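Long-range contact in transcriptional regulator, MarR family (Methanosarcina mazei, PDB 3S2W), which probably binds DNA and regulates transcription through a winged helix-turn-helix domain, as a two-subunit assembly: residues L56-L70 with S105-E118. Residues are numbered along the deposited sequence; the frame is centred on the assembly and turned at random.
Sequences LMRLYREDGINQESL and SYRVFLTEKGKKLE
The ring of Tyr60 meets Glu118 over one face, where CG of the glutamate sits above the centre, 3.5 Å from the ring centroid in a CH-pi contact; on the opposite face, offset toward the rim, lies the carbonyl oxygen of Leu56. The carboxylate of Glu118 is stacked nearly parallel to the ring, its plane turned by only 6°, and is paired with Lys122. At the ring edge, Tyr60 OH donates a hydrogen bond of 2.8 Å to Gly114 O, in the plane of that carbonyl. A second flat group, the Phe109 ring, takes CA of Gly64 over one face at 3.5 Å from its centroid, and the ring of Phe95 meets it with nearly parallel planes. Such contacts illustrate how the parts of the winged helix-turn-helix domain of MarR proteins are packed together: helix 53-61 and the short strand 65-66 pack against the returning wing strand 106-110 and the start of helix 112-133. With CG of Tyr60 anti to its carbonyl carbon (chi1 -65°), the ring is directed at that helix and also rests against CD1 of Leu110. A leucine at Tyr60 would probably leave Gly114 O without this hydroxyl donor and Glu118 CG without a ring face to lie on. Leu110 CD2 meanwhile meets Leu56 CD1, while Val108 CG2 touches both methyls of Leu59 and, tip to tip, CD1 of Leu70. At the sheet edge, Val108 N donates to Ile65 O almost straight, and Gln67 N donates to Tyr106 O. At the C-terminal end of strand 106-110, Asp63 OD1 accepts from Leu110 N at 3.0 Å, on its syn side but 26° out of the carboxylate plane, and a water donates both to Asp63 OD2 and to Leu110 O, each bond 2.7 Å long.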
# COMPACT_ATOMS: atom_id res chain seq x y z
N LEU A 56 -14.22 2.25 6.63
CA LEU A 56 -14.79 3.33 7.41
C LEU A 56 -14.65 4.67 6.66
O LEU A 56 -15.63 5.39 6.51
CB LEU A 56 -14.14 3.37 8.78
CG LEU A 56 -15.03 3.83 9.93
CD1 LEU A 56 -16.32 3.03 9.99
CD2 LEU A 56 -14.27 3.76 11.26
N MSE A 57 -13.45 4.99 6.16
CA MSE A 57 -13.22 6.28 5.50
C MSE A 57 -14.09 6.45 4.25
O MSE A 57 -14.54 7.55 3.94
CB MSE A 57 -11.73 6.48 5.14
CG MSE A 57 -10.80 6.66 6.35
SE MSE A 57 -11.29 8.18 7.53
CE MSE A 57 -10.66 9.68 6.45
N ARG A 58 -14.34 5.35 3.55
CA ARG A 58 -15.21 5.37 2.38
C ARG A 58 -16.67 5.65 2.75
O ARG A 58 -17.34 6.45 2.09
CB ARG A 58 -15.08 4.06 1.61
CG ARG A 58 -15.75 4.07 0.25
CD ARG A 58 -15.21 5.18 -0.61
NE ARG A 58 -16.21 5.63 -1.56
CZ ARG A 58 -16.11 5.50 -2.88
NH1 ARG A 58 -15.03 4.96 -3.42
NH2 ARG A 58 -17.09 5.94 -3.65
N LEU A 59 -17.17 4.99 3.79
CA LEU A 59 -18.54 5.23 4.23
C LEU A 59 -18.77 6.69 4.62
O LEU A 59 -19.87 7.20 4.42
CB LEU A 59 -18.91 4.31 5.39
CG LEU A 59 -19.04 2.87 4.92
CD1 LEU A 59 -19.11 1.94 6.12
CD2 LEU A 59 -20.28 2.76 4.05
N TYR A 60 -17.74 7.36 5.16
CA TYR A 60 -17.84 8.80 5.46
C TYR A 60 -18.00 9.64 4.19
O TYR A 60 -18.54 10.75 4.25
CB TYR A 60 -16.64 9.33 6.24
CG TYR A 60 -16.50 8.74 7.61
CD1 TYR A 60 -17.60 8.58 8.43
CD2 TYR A 60 -15.26 8.33 8.09
CE1 TYR A 60 -17.49 8.03 9.68
CE2 TYR A 60 -15.13 7.77 9.35
CZ TYR A 60 -16.26 7.63 10.14
OH TYR A 60 -16.16 7.08 11.39
N ARG A 61 -17.50 9.14 3.06
CA ARG A 61 -17.77 9.83 1.81
C ARG A 61 -19.14 9.43 1.26
O ARG A 61 -19.98 10.28 0.98
CB ARG A 61 -16.67 9.56 0.79
CG ARG A 61 -15.70 10.71 0.64
CD ARG A 61 -14.62 10.39 -0.40
NE ARG A 61 -13.80 9.25 -0.00
CZ ARG A 61 -13.30 8.36 -0.86
NH1 ARG A 61 -13.52 8.49 -2.16
NH2 ARG A 61 -12.56 7.34 -0.39
N GLU A 62 -19.38 8.14 1.14
CA GLU A 62 -20.58 7.62 0.52
C GLU A 62 -21.15 6.53 1.42
O GLU A 62 -20.68 5.39 1.40
CB GLU A 62 -20.24 7.02 -0.85
CG GLU A 62 -21.05 7.55 -2.02
CD GLU A 62 -22.38 6.83 -2.20
OE1 GLU A 62 -23.29 7.04 -1.37
OE2 GLU A 62 -22.50 6.04 -3.16
N ASP A 63 -22.14 6.89 2.23
CA ASP A 63 -22.76 5.93 3.13
C ASP A 63 -23.88 5.15 2.46
O ASP A 63 -24.44 5.59 1.46
CB ASP A 63 -23.33 6.68 4.34
CG ASP A 63 -23.76 5.75 5.43
OD1 ASP A 63 -23.40 4.56 5.37
OD2 ASP A 63 -24.45 6.21 6.36
N GLY A 64 -24.21 3.99 3.00
CA GLY A 64 -25.25 3.18 2.41
C GLY A 64 -24.84 2.58 1.09
O GLY A 64 -25.64 2.41 0.19
N ILE A 65 -23.57 2.23 0.96
CA ILE A 65 -23.07 1.67 -0.29
C ILE A 65 -23.11 0.14 -0.24
O ILE A 65 -22.96 -0.47 0.81
CB ILE A 65 -21.65 2.18 -0.57
CG1 ILE A 65 -21.08 1.54 -1.83
CG2 ILE A 65 -20.74 1.88 0.59
CD1 ILE A 65 -19.59 1.80 -2.00
N ASN A 66 -23.33 -0.48 -1.39
CA ASN A 66 -23.37 -1.93 -1.48
C ASN A 66 -22.00 -2.54 -1.20
O ASN A 66 -20.99 -2.07 -1.70
CB ASN A 66 -23.85 -2.34 -2.87
CG ASN A 66 -24.28 -3.78 -2.93
OD1 ASN A 66 -23.45 -4.69 -2.85
ND2 ASN A 66 -25.58 -3.99 -3.05
N GLN A 67 -21.97 -3.61 -0.41
CA GLN A 67 -20.71 -4.19 0.03
C GLN A 67 -19.83 -4.65 -1.14
O GLN A 67 -18.61 -4.59 -1.07
CB GLN A 67 -20.96 -5.36 0.97
CG GLN A 67 -19.71 -5.87 1.59
CD GLN A 67 -19.96 -7.04 2.49
OE1 GLN A 67 -20.77 -6.98 3.42
NE2 GLN A 67 -19.26 -8.14 2.22
N GLU A 68 -20.45 -5.10 -2.22
CA GLU A 68 -19.67 -5.43 -3.40
C GLU A 68 -19.04 -4.17 -4.00
O GLU A 68 -17.86 -4.16 -4.35
CB GLU A 68 -20.50 -6.20 -4.43
CG GLU A 68 -19.64 -6.88 -5.48
CD GLU A 68 -20.43 -7.80 -6.40
OE1 GLU A 68 -21.68 -7.72 -6.39
OE2 GLU A 68 -19.79 -8.60 -7.12
N SER A 69 -19.81 -3.09 -4.09
CA SER A 69 -19.26 -1.82 -4.56
C SER A 69 -18.04 -1.43 -3.71
O SER A 69 -17.00 -1.06 -4.24
CB SER A 69 -20.31 -0.70 -4.53
OG SER A 69 -21.52 -1.07 -5.17
N LEU A 70 -18.15 -1.52 -2.39
CA LEU A 70 -17.02 -1.20 -1.53
C LEU A 70 -15.81 -2.00 -1.95
O LEU A 70 -14.70 -1.48 -2.05
CB LEU A 70 -17.34 -1.50 -0.07
CG LEU A 70 -18.03 -0.39 0.68
CD1 LEU A 70 -18.36 -0.88 2.05
CD2 LEU A 70 -17.11 0.80 0.74
N SER A 105 -27.42 -9.44 -1.91
CA SER A 105 -26.19 -8.84 -1.40
C SER A 105 -26.57 -7.84 -0.29
O SER A 105 -27.74 -7.78 0.09
CB SER A 105 -25.48 -8.13 -2.55
OG SER A 105 -26.26 -8.19 -3.74
N TYR A 106 -25.61 -7.06 0.22
CA TYR A 106 -25.91 -6.16 1.33
C TYR A 106 -25.48 -4.72 1.13
O TYR A 106 -24.48 -4.45 0.48
CB TYR A 106 -25.31 -6.70 2.64
CG TYR A 106 -25.98 -7.94 3.20
CD1 TYR A 106 -27.08 -7.83 4.03
CD2 TYR A 106 -25.51 -9.20 2.91
CE1 TYR A 106 -27.71 -8.96 4.55
CE2 TYR A 106 -26.13 -10.34 3.43
CZ TYR A 106 -27.23 -10.21 4.25
OH TYR A 106 -27.85 -11.32 4.77
N ARG A 107 -26.22 -3.79 1.71
CA ARG A 107 -25.79 -2.39 1.79
C ARG A 107 -25.25 -2.05 3.18
O ARG A 107 -25.84 -2.43 4.20
CB ARG A 107 -26.95 -1.44 1.44
CG ARG A 107 -26.90 -0.92 0.03
CD ARG A 107 -28.10 -0.06 -0.35
NE ARG A 107 -27.90 0.46 -1.70
CZ ARG A 107 -28.15 -0.22 -2.82
NH1 ARG A 107 -27.91 0.33 -4.01
NH2 ARG A 107 -28.65 -1.45 -2.75
N VAL A 108 -24.14 -1.32 3.25
CA VAL A 108 -23.57 -1.03 4.56
C VAL A 108 -23.71 0.44 4.92
O VAL A 108 -23.53 1.32 4.08
CB VAL A 108 -22.11 -1.54 4.73
CG1 VAL A 108 -21.77 -2.57 3.68
CG2 VAL A 108 -21.13 -0.41 4.70
N PHE A 109 -24.07 0.67 6.18
CA PHE A 109 -24.38 1.99 6.67
C PHE A 109 -23.62 2.24 7.96
O PHE A 109 -23.41 1.32 8.74
CB PHE A 109 -25.87 2.09 6.99
CG PHE A 109 -26.77 2.11 5.79
CD1 PHE A 109 -27.24 3.32 5.28
CD2 PHE A 109 -27.20 0.93 5.20
CE1 PHE A 109 -28.09 3.36 4.18
CE2 PHE A 109 -28.07 0.97 4.08
CZ PHE A 109 -28.51 2.19 3.58
N LEU A 110 -23.24 3.49 8.21
CA LEU A 110 -22.68 3.86 9.51
C LEU A 110 -23.76 3.87 10.58
O LEU A 110 -24.89 4.32 10.33
CB LEU A 110 -22.02 5.24 9.42
CG LEU A 110 -20.75 5.28 8.55
CD1 LEU A 110 -20.53 6.68 7.98
CD2 LEU A 110 -19.50 4.76 9.34
N THR A 111 -23.44 3.36 11.76
CA THR A 111 -24.30 3.55 12.92
C THR A 111 -24.00 4.91 13.56
O THR A 111 -23.09 5.62 13.12
CB THR A 111 -24.04 2.50 13.98
OG1 THR A 111 -22.68 2.61 14.41
CG2 THR A 111 -24.27 1.09 13.42
N GLU A 112 -24.74 5.28 14.59
CA GLU A 112 -24.44 6.54 15.27
C GLU A 112 -23.04 6.52 15.86
O GLU A 112 -22.27 7.46 15.66
CB GLU A 112 -25.51 6.90 16.32
CG GLU A 112 -26.59 7.82 15.76
CD GLU A 112 -26.02 9.14 15.22
OE1 GLU A 112 -25.31 9.83 15.98
OE2 GLU A 112 -26.27 9.48 14.04
N LYS A 113 -22.71 5.45 16.57
CA LYS A 113 -21.34 5.23 17.05
C LYS A 113 -20.30 5.47 15.94
O LYS A 113 -19.33 6.19 16.13
CB LYS A 113 -21.19 3.82 17.62
CG LYS A 113 -20.01 3.62 18.56
CD LYS A 113 -19.91 2.15 19.01
CE LYS A 113 -19.01 1.98 20.23
NZ LYS A 113 -18.98 0.57 20.72
N GLY A 114 -20.52 4.89 14.76
CA GLY A 114 -19.63 5.15 13.64
C GLY A 114 -19.62 6.59 13.13
O GLY A 114 -18.59 7.09 12.68
N LYS A 115 -20.77 7.28 13.19
CA LYS A 115 -20.80 8.64 12.68
C LYS A 115 -20.03 9.54 13.62
O LYS A 115 -19.24 10.38 13.18
CB LYS A 115 -22.23 9.16 12.45
CG LYS A 115 -22.90 8.58 11.22
CD LYS A 115 -24.41 8.84 11.19
CE LYS A 115 -24.75 10.19 10.58
NZ LYS A 115 -26.23 10.45 10.53
N LYS A 116 -20.21 9.34 14.92
CA LYS A 116 -19.50 10.14 15.90
C LYS A 116 -17.99 9.90 15.93
O LYS A 116 -17.24 10.65 16.56
CB LYS A 116 -20.12 9.99 17.29
CG LYS A 116 -21.51 10.64 17.39
CD LYS A 116 -21.79 11.23 18.77
CE LYS A 116 -22.95 12.22 18.72
NZ LYS A 116 -23.16 12.85 20.06
N LEU A 117 -17.53 8.87 15.22
CA LEU A 117 -16.11 8.56 15.22
C LEU A 117 -15.34 9.42 14.23
O LEU A 117 -14.14 9.62 14.38
CB LEU A 117 -15.88 7.09 14.88
CG LEU A 117 -14.70 6.58 15.69
CD1 LEU A 117 -14.94 6.92 17.14
CD2 LEU A 117 -14.50 5.09 15.52
N GLU A 118 -16.07 9.96 13.25
CA GLU A 118 -15.49 10.62 12.07
C GLU A 118 -14.47 11.74 12.32
O GLU A 118 -13.45 11.77 11.65
CB GLU A 118 -16.61 11.13 11.15
CG GLU A 118 -16.12 11.50 9.78
CD GLU A 118 -17.20 12.17 8.92
OE1 GLU A 118 -16.84 12.71 7.86
OE2 GLU A 118 -18.39 12.17 9.30
O HOH W 1 -25.92 6.18 8.60